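Local coordinates for protein cytochrome cL (Hyphomicrobium denitrificans, PDB 2D0W) that probably accepts electrons from methanol dehydrogenase during methanol oxidation in the periplasm, carrying them on a covalently attached heme, at residues G90-I95 / D113-L118; E53-S58 / I119-H124; V30-F33 / G37-P40. All coordinates share one frame; numbering follows the deposited sequence.

Contact 1. Residues G90-I95 / D113-L118; sequences GLFETI and DNMLKL. With HEM (protoporphyrin IX containing Fe), chain H.
Thr94 OG1 is gripped by two hydrogen bonds, one to Thr8 OG1 and one to Asn85 OD1. They fix the rotation of the side chain, and its methyl CG2 lies against the heme, 3.6 Å from HEM C2A. With chi1 -61° the hydroxyl sits beside the backbone N, which leaves CG2 anti to that N and facing the heme. Leu91, a turn earlier, sets CD1 against the heme methyl HEM CMA.

The protein side of the contact is apolar. Helices 88-97 and 112-124 cross here with their short segments 10.8 Å apart at closest approach and their N-to-C directions at 116°. The gap is bridged mainly by Met115, whose CB is directed toward residues 90-95. Its chain is bent at chi2 (76°) and again at chi3. The Phe92 and Met115 side chains cross at about a right angle, with Met115 CG 3.5 Å from Phe92 CD1. The bends then carry the sulfur on to Ile95, where Met115 SD comes 3.8 Å from Ile95 CG2. The side chains of Ile95 and Met115 slide past each other in opposite directions. Met115 SD also makes a Met-aromatic contact with Phe92, 5.2 Å from the ring centroid in an oblique approach.

Ile95 CG2 is shared three ways. It touches the methionine sulfur, Leu118 CD2 at 4.1 Å and HEM CBB at 3.8 Å. Leu118 CD2 also meets HEM CBB, and the two methyls lie together against it. Phe33 and Phe5 also meet the Phe92 ring.

Within helix 112-124, Lys117 NZ makes a salt bridge to Asp113 OD2 (2.8 Å) from above the carboxylate plane. Here helix 88-97 packs on the C-terminal helix of the cytochrome c fold, and Leu91, Thr94, Ile95 and Leu118 form part of the heme pocket.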
loop_
_atom_site.group_PDB
_atom_site.type_symbol
_atom_site.label_atom_id
_atom_site.label_comp_id
_atom_site.label_asym_id
_atom_site.label_seq_id
_atom_site.Cartn_x
_atom_site.Cartn_y
_atom_site.Cartn_z
ATOM N N GLY A 90 -5.871 -2.353 -7.333
ATOM C CA GLY A 90 -5.760 -1.062 -8.033
ATOM C C GLY A 90 -4.604 -0.217 -7.559
ATOM O O GLY A 90 -3.873 0.348 -8.371
ATOM N N LEU A 91 -4.448 -0.117 -6.243
ATOM C CA LEU A 91 -3.348 0.606 -5.626
ATOM C C LEU A 91 -1.999 0.023 -6.070
ATOM O O LEU A 91 -1.075 0.751 -6.510
ATOM C CB LEU A 91 -3.509 0.598 -4.077
ATOM C CG LEU A 91 -2.495 1.425 -3.295
ATOM C CD1 LEU A 91 -2.435 2.762 -3.926
ATOM C CD2 LEU A 91 -2.833 1.581 -1.804
ATOM N N PHE A 92 -1.895 -1.297 -6.047
ATOM C CA PHE A 92 -0.691 -1.939 -6.526
ATOM C C PHE A 92 -0.409 -1.502 -7.987
ATOM O O PHE A 92 0.737 -1.141 -8.335
ATOM C CB PHE A 92 -0.856 -3.466 -6.404
ATOM C CG PHE A 92 0.250 -4.282 -7.068
ATOM C CD1 PHE A 92 1.390 -4.637 -6.357
ATOM C CD2 PHE A 92 0.147 -4.683 -8.401
ATOM C CE1 PHE A 92 2.401 -5.396 -6.960
ATOM C CE2 PHE A 92 1.148 -5.423 -9.015
ATOM C CZ PHE A 92 2.280 -5.793 -8.289
ATOM N N GLU A 93 -1.453 -1.545 -8.828
ATOM C CA GLU A 93 -1.293 -1.268 -10.260
ATOM C C GLU A 93 -0.852 0.209 -10.417
ATOM O O GLU A 93 0.057 0.508 -11.192
ATOM C CB GLU A 93 -2.626 -1.548 -11.008
ATOM C CG GLU A 93 -3.073 -2.983 -11.111
ATOM C CD GLU A 93 -4.477 -3.154 -11.761
ATOM O OE1 GLU A 93 -5.392 -2.356 -11.425
ATOM O OE2 GLU A 93 -4.670 -4.084 -12.608
ATOM N N THR A 94 -1.439 1.124 -9.641
ATOM C CA THR A 94 -1.060 2.552 -9.721
ATOM C C THR A 94 0.400 2.736 -9.334
ATOM O O THR A 94 1.178 3.366 -10.067
ATOM C CB THR A 94 -1.991 3.397 -8.870
ATOM O OG1 THR A 94 -3.308 3.227 -9.386
ATOM C CG2 THR A 94 -1.600 4.894 -8.885
ATOM N N ILE A 95 0.796 2.131 -8.213
ATOM C CA ILE A 95 2.189 2.203 -7.771
ATOM C C ILE A 95 3.112 1.514 -8.746
ATOM O O ILE A 95 4.121 2.103 -9.113
ATOM C CB ILE A 95 2.400 1.683 -6.326
ATOM C CG1 ILE A 95 1.415 2.400 -5.411
ATOM C CG2 ILE A 95 3.869 1.962 -5.846
ATOM C CD1 ILE A 95 1.128 1.664 -4.070
ATOM N N ASP A 113 7.405 -8.087 -2.133
ATOM C CA ASP A 113 7.044 -8.244 -0.709
ATOM C C ASP A 113 7.042 -6.869 -0.035
ATOM O O ASP A 113 6.171 -6.582 0.786
ATOM C CB ASP A 113 8.008 -9.209 -0.000
ATOM C CG ASP A 113 7.502 -9.637 1.392
ATOM O OD1 ASP A 113 6.365 -10.146 1.518
ATOM O OD2 ASP A 113 8.252 -9.424 2.372
ATOM N N ASN A 114 7.999 -6.031 -0.432
ATOM C CA ASN A 114 8.081 -4.669 0.078
ATOM C C ASN A 114 6.963 -3.804 -0.449
ATOM O O ASN A 114 6.431 -2.984 0.278
ATOM C CB ASN A 114 9.451 -4.037 -0.186
ATOM C CG ASN A 114 10.548 -4.609 0.761
ATOM O OD1 ASN A 114 10.274 -5.011 1.855
ATOM N ND2 ASN A 114 11.766 -4.659 0.294
ATOM N N MET A 115 6.603 -3.992 -1.712
ATOM C CA MET A 115 5.440 -3.296 -2.273
ATOM C C MET A 115 4.232 -3.532 -1.407
ATOM O O MET A 115 3.385 -2.641 -1.210
ATOM C CB MET A 115 5.153 -3.821 -3.685
ATOM C CG MET A 115 3.816 -3.343 -4.221
ATOM S SD MET A 115 3.915 -1.621 -4.738
ATOM C CE MET A 115 4.551 -1.874 -6.391
ATOM N N LEU A 116 4.099 -4.758 -0.908
ATOM C CA LEU A 116 2.895 -5.099 -0.123
ATOM C C LEU A 116 2.863 -4.452 1.249
ATOM O O LEU A 116 1.793 -4.252 1.830
ATOM C CB LEU A 116 2.739 -6.624 -0.042
ATOM C CG LEU A 116 2.409 -7.300 -1.348
ATOM C CD1 LEU A 116 2.308 -8.780 -1.099
ATOM C CD2 LEU A 116 1.101 -6.732 -1.965
ATOM N N LYS A 117 4.042 -4.197 1.809
ATOM C CA LYS A 117 4.179 -3.533 3.102
ATOM C C LYS A 117 3.961 -2.032 2.932
ATOM O O LYS A 117 3.409 -1.331 3.763
ATOM C CB LYS A 117 5.582 -3.774 3.671
ATOM C CG LYS A 117 5.867 -5.217 4.133
ATOM C CD LYS A 117 7.360 -5.318 4.523
ATOM C CE LYS A 117 7.698 -6.592 5.224
ATOM N NZ LYS A 117 7.366 -7.688 4.320
ATOM N N LEU A 118 4.443 -1.528 1.822
ATOM C CA LEU A 118 4.153 -0.126 1.458
ATOM C C LEU A 118 2.639 0.107 1.406
ATOM O O LEU A 118 2.129 1.098 1.928
ATOM C CB LEU A 118 4.758 0.185 0.088
ATOM C CG LEU A 118 4.387 1.528 -0.558
ATOM C CD1 LEU A 118 4.648 2.712 0.381
ATOM C CD2 LEU A 118 5.125 1.657 -1.932
HETATM C CHA HEM H . -0.804 9.881 -7.923
HETATM C CHB HEM H . 1.159 6.708 -4.783
HETATM C CHC HEM H . 5.636 8.511 -5.471
HETATM C CHD HEM H . 3.462 12.313 -7.566
HETATM C C1A HEM H . -0.689 8.787 -7.063
HETATM C C2A HEM H . -1.699 7.795 -6.715
HETATM C C3A HEM H . -1.154 6.954 -5.835
HETATM C C4A HEM H . 0.232 7.333 -5.596
HETATM C CMA HEM H . -1.840 5.737 -5.135
HETATM C CAA HEM H . -3.160 7.786 -7.217
HETATM C CBA HEM H . -3.949 8.687 -6.251
HETATM C CGA HEM H . -5.450 8.648 -6.511
HETATM O O1A HEM H . -5.934 7.727 -7.212
HETATM O O2A HEM H . -6.152 9.559 -6.009
HETATM C C1B HEM H . 2.548 6.878 -4.730
HETATM C C2B HEM H . 3.564 6.126 -3.985
HETATM C C3B HEM H . 4.706 6.550 -4.236
HETATM C C4B HEM H . 4.622 7.691 -5.094
HETATM C CMB HEM H . 3.155 5.024 -3.009
HETATM C CAB HEM H . 6.025 5.818 -3.937
HETATM C CBB HEM H . 6.205 4.586 -4.301
HETATM C C1C HEM H . 5.442 9.729 -6.086
HETATM C C2C HEM H . 6.486 10.644 -6.591
HETATM C C3C HEM H . 5.881 11.699 -7.106
HETATM C C4C HEM H . 4.429 11.460 -7.085
HETATM C CMC HEM H . 7.904 10.570 -6.047
HETATM C CAC HEM H . 6.445 13.109 -7.474
HETATM C CBC HEM H . 7.559 13.132 -8.154
HETATM C C1D HEM H . 2.170 12.021 -7.954
HETATM C C2D HEM H . 1.319 12.839 -8.799
HETATM C C3D HEM H . 0.001 12.083 -8.921
HETATM C C4D HEM H . 0.151 10.885 -8.119
HETATM C CMD HEM H . 1.697 14.204 -9.451
HETATM C CAD HEM H . -1.289 12.466 -9.733
HETATM C CBD HEM H . -1.186 11.559 -10.963
HETATM C CGD HEM H . -2.477 11.427 -11.732
HETATM O O1D HEM H . -2.539 10.651 -12.703
HETATM O O2D HEM H . -3.451 12.088 -11.345
HETATM N NA HEM H . 0.449 8.468 -6.346
HETATM N NB HEM H . 3.292 7.872 -5.330
HETATM N NC HEM H . 4.203 10.234 -6.452
HETATM N ND HEM H . 1.431 10.908 -7.566
HETATM FE FE HEM H . 2.368 9.299 -6.485
#

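Contact 2. Residues E53-S58 / I119-H124; sequences EIYLES and IAWIRH. With HEM (protoporphyrin IX containing Fe), chain H.
Tyr55 and Trp121 carry the aromatic part of this contact. Their side chains cross at about a right angle. The Tyr55 ring and the five-membered ring of Trp121 have centroids 5.2 Å apart and planes at 55°, an oblique pair. The touching corner of the indole is CD1, which comes 3.5 Å from Tyr55 CB and nearly as close to CG. Both residues have CG anti to the backbone N (chi1 178° for Tyr55), which sends each ring into the space between helices 48-58 and 112-124. These correspond to the first and last helices of the cytochrome c domain, whose packing is a hallmark of that fold. Trp152 and Phe147 meet the indole as well.

The aliphatic part is smaller. Ile122 CG1 lies 4.4 Å from Tyr55 CD1, while Ile122 CD1 reaches 3.6 Å to the heme methyl HEM CMB. On the other helix, Ser58 O approaches the heme, 3.5 Å from HEM CMC.

Tyr55 OH and the Arg123 guanidinium find polar partners outside the two segments. Tyr55 OH is hydrogen-bonded to Gly64 O, just past the axial heme ligand His63, whose side chain is about 3 Å from that of Tyr55 at the nearest atoms. With an alanine here instead of Tyr55, Gly64 O would probably lose this hydroxyl, and a gap would be likely to open beside Trp121 and His63. Arg123 is held by a salt bridge to Asp88. The contact therefore rests on shape and dispersion, with Trp121 NE1 buried without a polar partner in the model.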
loop_
_atom_site.group_PDB
_atom_site.type_symbol
_atom_site.label_atom_id
_atom_site.label_comp_id
_atom_site.label_asym_id
_atom_site.label_seq_id
_atom_site.Cartn_x
_atom_site.Cartn_y
_atom_site.Cartn_z
ATOM N N GLU A 53 9.019 3.141 6.330
ATOM C CA GLU A 53 10.356 3.552 5.856
ATOM C C GLU A 53 10.445 3.675 4.316
ATOM O O GLU A 53 11.063 4.596 3.806
ATOM C CB GLU A 53 11.523 2.715 6.452
ATOM C CG GLU A 53 11.371 1.224 6.405
ATOM C CD GLU A 53 12.347 0.472 7.366
ATOM O OE1 GLU A 53 13.571 0.497 7.113
ATOM O OE2 GLU A 53 11.872 -0.158 8.359
ATOM N N ILE A 54 9.850 2.716 3.612
ATOM C CA ILE A 54 9.797 2.704 2.135
ATOM C C ILE A 54 9.077 3.962 1.652
ATOM O O ILE A 54 9.613 4.729 0.834
ATOM C CB ILE A 54 9.078 1.428 1.641
ATOM C CG1 ILE A 54 9.945 0.202 1.909
ATOM C CG2 ILE A 54 8.711 1.508 0.133
ATOM C CD1 ILE A 54 9.126 -1.100 1.773
ATOM N N TYR A 55 7.913 4.219 2.253
ATOM C CA TYR A 55 7.078 5.394 1.959
ATOM C C TYR A 55 7.805 6.724 2.130
ATOM O O TYR A 55 7.778 7.648 1.269
ATOM C CB TYR A 55 5.793 5.375 2.840
ATOM C CG TYR A 55 4.975 6.597 2.584
ATOM C CD1 TYR A 55 4.025 6.623 1.546
ATOM C CD2 TYR A 55 5.181 7.761 3.325
ATOM C CE1 TYR A 55 3.307 7.766 1.240
ATOM C CE2 TYR A 55 4.412 8.910 3.042
ATOM C CZ TYR A 55 3.513 8.885 1.968
ATOM O OH TYR A 55 2.768 9.972 1.648
ATOM N N LEU A 56 8.504 6.822 3.241
ATOM C CA LEU A 56 9.114 8.085 3.596
ATOM C C LEU A 56 10.191 8.367 2.592
ATOM O O LEU A 56 10.377 9.488 2.160
ATOM C CB LEU A 56 9.681 8.045 5.019
ATOM C CG LEU A 56 8.662 8.201 6.159
ATOM C CD1 LEU A 56 9.309 8.090 7.578
ATOM C CD2 LEU A 56 7.865 9.510 6.006
ATOM N N GLU A 57 10.955 7.338 2.262
ATOM C CA GLU A 57 12.097 7.558 1.403
ATOM C C GLU A 57 11.731 7.878 -0.042
ATOM O O GLU A 57 12.406 8.678 -0.703
ATOM C CB GLU A 57 13.077 6.396 1.509
ATOM C CG GLU A 57 13.949 6.566 2.789
ATOM C CD GLU A 57 14.946 7.717 2.678
ATOM O OE1 GLU A 57 15.223 8.162 1.555
ATOM O OE2 GLU A 57 15.478 8.178 3.721
ATOM N N SER A 58 10.678 7.268 -0.540
ATOM C CA SER A 58 10.444 7.334 -1.978
ATOM C C SER A 58 9.157 8.051 -2.391
ATOM O O SER A 58 8.969 8.364 -3.576
ATOM C CB SER A 58 10.528 5.904 -2.582
ATOM O OG SER A 58 11.935 5.484 -2.744
ATOM N N ILE A 119 1.928 -0.783 0.736
ATOM C CA ILE A 119 0.456 -0.627 0.588
ATOM C C ILE A 119 -0.204 -0.710 2.008
ATOM O O ILE A 119 -1.095 0.066 2.340
ATOM C CB ILE A 119 -0.067 -1.684 -0.375
ATOM C CG1 ILE A 119 0.312 -1.329 -1.816
ATOM C CG2 ILE A 119 -1.612 -1.897 -0.250
ATOM C CD1 ILE A 119 0.102 -2.472 -2.878
ATOM N N ALA A 120 0.261 -1.613 2.862
ATOM C CA ALA A 120 -0.277 -1.714 4.238
ATOM C C ALA A 120 -0.103 -0.405 4.961
ATOM O O ALA A 120 -0.982 0.016 5.721
ATOM C CB ALA A 120 0.409 -2.832 5.041
ATOM N N TRP A 121 1.033 0.255 4.735
ATOM C CA TRP A 121 1.282 1.590 5.373
ATOM C C TRP A 121 0.307 2.612 4.840
ATOM O O TRP A 121 -0.232 3.386 5.613
ATOM C CB TRP A 121 2.709 2.131 5.135
ATOM C CG TRP A 121 2.962 3.485 5.768
ATOM C CD1 TRP A 121 3.281 4.670 5.130
ATOM C CD2 TRP A 121 2.903 3.789 7.153
ATOM N NE1 TRP A 121 3.440 5.682 6.052
ATOM C CE2 TRP A 121 3.209 5.165 7.302
ATOM C CE3 TRP A 121 2.628 3.031 8.299
ATOM C CZ2 TRP A 121 3.230 5.802 8.563
ATOM C CZ3 TRP A 121 2.640 3.680 9.561
ATOM C CH2 TRP A 121 2.943 5.047 9.662
ATOM N N ILE A 122 0.159 2.676 3.498
ATOM C CA ILE A 122 -0.804 3.585 2.891
ATOM C C ILE A 122 -2.220 3.398 3.451
ATOM O O ILE A 122 -2.908 4.373 3.740
ATOM C CB ILE A 122 -0.788 3.510 1.314
ATOM C CG1 ILE A 122 0.583 3.967 0.779
ATOM C CG2 ILE A 122 -1.988 4.305 0.720
ATOM C CD1 ILE A 122 0.798 3.588 -0.721
ATOM N N ARG A 123 -2.662 2.157 3.618
ATOM C CA ARG A 123 -3.979 1.911 4.244
ATOM C C ARG A 123 -3.999 2.407 5.681
ATOM O O ARG A 123 -5.024 2.956 6.150
ATOM C CB ARG A 123 -4.375 0.428 4.199
ATOM C CG ARG A 123 -4.422 -0.183 2.745
ATOM C CD ARG A 123 -5.237 0.722 1.858
ATOM N NE ARG A 123 -5.516 0.030 0.612
ATOM C CZ ARG A 123 -6.015 0.585 -0.482
ATOM N NH1 ARG A 123 -6.284 1.862 -0.527
ATOM N NH2 ARG A 123 -6.225 -0.178 -1.543
ATOM N N HIS A 124 -2.895 2.190 6.393
ATOM C CA HIS A 124 -2.838 2.538 7.856
ATOM C C HIS A 124 -2.966 4.044 8.206
ATOM O O HIS A 124 -3.454 4.399 9.294
ATOM C CB HIS A 124 -1.554 1.995 8.506
ATOM C CG HIS A 124 -1.576 2.059 10.010
ATOM N ND1 HIS A 124 -2.350 1.216 10.784
ATOM C CD2 HIS A 124 -0.907 2.853 10.874
ATOM C CE1 HIS A 124 -2.166 1.509 12.066
ATOM N NE2 HIS A 124 -1.304 2.508 12.142
HETATM C CHA HEM H . -0.804 9.881 -7.923
HETATM C CHB HEM H . 1.159 6.708 -4.783
HETATM C CHC HEM H . 5.636 8.511 -5.471
HETATM C CHD HEM H . 3.462 12.313 -7.566
HETATM C C1A HEM H . -0.689 8.787 -7.063
HETATM C C2A HEM H . -1.699 7.795 -6.715
HETATM C C3A HEM H . -1.154 6.954 -5.835
HETATM C C4A HEM H . 0.232 7.333 -5.596
HETATM C CMA HEM H . -1.840 5.737 -5.135
HETATM C CAA HEM H . -3.160 7.786 -7.217
HETATM C CBA HEM H . -3.949 8.687 -6.251
HETATM C CGA HEM H . -5.450 8.648 -6.511
HETATM O O1A HEM H . -5.934 7.727 -7.212
HETATM O O2A HEM H . -6.152 9.559 -6.009
HETATM C C1B HEM H . 2.548 6.878 -4.730
HETATM C C2B HEM H . 3.564 6.126 -3.985
HETATM C C3B HEM H . 4.706 6.550 -4.236
HETATM C C4B HEM H . 4.622 7.691 -5.094
HETATM C CMB HEM H . 3.155 5.024 -3.009
HETATM C CAB HEM H . 6.025 5.818 -3.937
HETATM C CBB HEM H . 6.205 4.586 -4.301
HETATM C C1C HEM H . 5.442 9.729 -6.086
HETATM C C2C HEM H . 6.486 10.644 -6.591
HETATM C C3C HEM H . 5.881 11.699 -7.106
HETATM C C4C HEM H . 4.429 11.460 -7.085
HETATM C CMC HEM H . 7.904 10.570 -6.047
HETATM C CAC HEM H . 6.445 13.109 -7.474
HETATM C CBC HEM H . 7.559 13.132 -8.154
HETATM C C1D HEM H . 2.170 12.021 -7.954
HETATM C C2D HEM H . 1.319 12.839 -8.799
HETATM C C3D HEM H . 0.001 12.083 -8.921
HETATM C C4D HEM H . 0.151 10.885 -8.119
HETATM C CMD HEM H . 1.697 14.204 -9.451
HETATM C CAD HEM H . -1.289 12.466 -9.733
HETATM C CBD HEM H . -1.186 11.559 -10.963
HETATM C CGD HEM H . -2.477 11.427 -11.732
HETATM O O1D HEM H . -2.539 10.651 -12.703
HETATM O O2D HEM H . -3.451 12.088 -11.345
HETATM N NA HEM H . 0.449 8.468 -6.346
HETATM N NB HEM H . 3.292 7.872 -5.330
HETATM N NC HEM H . 4.203 10.234 -6.452
HETATM N ND HEM H . 1.431 10.908 -7.566
HETATM FE FE HEM H . 2.368 9.299 -6.485
#

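Contact 3. Residues V30-F33 / G37-P40; sequences VKQF and GVDP
Phe33 O accepts the N-H of Gly37 at 2.8 Å, an i to i+4 bond of the helical kind, and Gly37 then turns the chain out of helix 28-36 with a positive phi of 78°. Glycine, without a CB, adopts such a backbone turn readily. The turned chain passes close to the Phe33 ring. Gly37 CA makes an off-centre CH-pi contact with it, 4.2 Å from the centroid and 29° off the ring normal. The ring is placed there by chi1 of -180°, which sets CG anti to the backbone N. This is a glycine-terminated helix C-end, the chain running back beside the last turns. Phe33 CD1 meets Val38 O at 3.6 Å, at the ring edge. Asp39 N also lies at that edge, in the ring plane, and is hydrogen-bonded to Asp88 OD1. Gln32 works further out. Its chain is extended beyond CG and brings NE2 3.0 Å from Val38 O. Its OE1 rests on the proline, 3.6 Å from Pro40 CB, the two side chains coming from opposite directions. The CB of Asp39 is directed away from the helix, and its OD2 is hydrogen-bonded to Tyr41 N. Leu116 of helix 112-124 touches both Phe33 and Asp39.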
loop_
_atom_site.group_PDB
_atom_site.type_symbol
_atom_site.label_atom_id
_atom_site.label_comp_id
_atom_site.label_asym_id
_atom_site.label_seq_id
_atom_site.Cartn_x
_atom_site.Cartn_y
_atom_site.Cartn_z
ATOM N N VAL A 30 3.166 -12.587 -0.984
ATOM C CA VAL A 30 3.214 -12.239 -2.390
ATOM C C VAL A 30 2.433 -13.307 -3.189
ATOM O O VAL A 30 1.713 -12.985 -4.140
ATOM C CB VAL A 30 4.648 -12.137 -2.855
ATOM C CG1 VAL A 30 4.705 -12.026 -4.420
ATOM C CG2 VAL A 30 5.297 -10.914 -2.211
ATOM N N LYS A 31 2.594 -14.580 -2.791
ATOM C CA LYS A 31 1.950 -15.651 -3.521
ATOM C C LYS A 31 0.456 -15.503 -3.423
ATOM O O LYS A 31 -0.229 -15.638 -4.425
ATOM C CB LYS A 31 2.471 -17.027 -3.101
ATOM C CG LYS A 31 3.884 -17.254 -3.648
ATOM C CD LYS A 31 4.576 -18.497 -3.108
ATOM C CE LYS A 31 4.433 -19.655 -4.085
ATOM N NZ LYS A 31 5.321 -20.824 -3.738
ATOM N N GLN A 32 -0.058 -15.149 -2.244
ATOM C CA GLN A 32 -1.509 -14.919 -2.139
ATOM C C GLN A 32 -1.953 -13.698 -2.934
ATOM O O GLN A 32 -3.007 -13.728 -3.625
ATOM C CB GLN A 32 -1.988 -14.781 -0.692
ATOM C CG GLN A 32 -3.474 -14.451 -0.626
ATOM C CD GLN A 32 -3.876 -13.669 0.622
ATOM O OE1 GLN A 32 -3.563 -14.074 1.732
ATOM N NE2 GLN A 32 -4.593 -12.545 0.432
ATOM N N PHE A 33 -1.171 -12.620 -2.829
ATOM C CA PHE A 33 -1.511 -11.394 -3.590
ATOM C C PHE A 33 -1.526 -11.638 -5.101
ATOM O O PHE A 33 -2.445 -11.176 -5.777
ATOM C CB PHE A 33 -0.644 -10.157 -3.210
ATOM C CG PHE A 33 -1.010 -8.921 -3.993
ATOM C CD1 PHE A 33 -2.067 -8.114 -3.591
ATOM C CD2 PHE A 33 -0.351 -8.632 -5.204
ATOM C CE1 PHE A 33 -2.465 -7.022 -4.369
ATOM C CE2 PHE A 33 -0.730 -7.549 -5.998
ATOM C CZ PHE A 33 -1.752 -6.751 -5.595
ATOM N N GLY A 37 -5.197 -10.801 -5.457
ATOM C CA GLY A 37 -5.298 -9.319 -5.457
ATOM C C GLY A 37 -5.513 -8.703 -4.066
ATOM O O GLY A 37 -5.692 -7.499 -3.928
ATOM N N VAL A 38 -5.583 -9.521 -3.034
ATOM C CA VAL A 38 -5.740 -8.989 -1.683
ATOM C C VAL A 38 -4.373 -9.041 -0.942
ATOM O O VAL A 38 -3.664 -10.037 -1.014
ATOM C CB VAL A 38 -6.894 -9.692 -0.898
ATOM C CG1 VAL A 38 -6.957 -9.198 0.554
ATOM C CG2 VAL A 38 -8.244 -9.450 -1.587
ATOM N N ASP A 39 -4.002 -7.933 -0.292
ATOM C CA ASP A 39 -2.671 -7.772 0.342
ATOM C C ASP A 39 -2.830 -8.177 1.781
ATOM O O ASP A 39 -3.462 -7.429 2.548
ATOM C CB ASP A 39 -2.268 -6.298 0.294
ATOM C CG ASP A 39 -0.953 -6.005 1.000
ATOM O OD1 ASP A 39 -0.471 -4.835 0.893
ATOM O OD2 ASP A 39 -0.350 -6.905 1.644
ATOM N N PRO A 40 -2.270 -9.343 2.165
ATOM C CA PRO A 40 -2.447 -9.882 3.541
ATOM C C PRO A 40 -1.652 -9.198 4.641
ATOM O O PRO A 40 -1.813 -9.530 5.842
ATOM C CB PRO A 40 -2.019 -11.330 3.407
ATOM C CG PRO A 40 -1.086 -11.331 2.218
ATOM C CD PRO A 40 -1.461 -10.239 1.315
#

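Overall arrangement
Helix 112-124 ties the three contacts together. Contacts 1 and 2 use successive parts of it, and their centres are 9 Å apart. Leu118 CD1 touches Tyr55 CB at 3.8 Å where they join. Along the chain, contact 1 is nested inside the loop closed by contact 2. Both reach the heme. Contact 3 comes earlier in the chain, with its centre 10 Å from that of contact 1 and 17 Å from that of contact 2. It packs on Leu116 and on Phe92 of contact 1, with Phe33 CZ 3.5 Å from Phe92 CB. Its Asp39 side chain is about 11 Å from the heme at the nearest atoms.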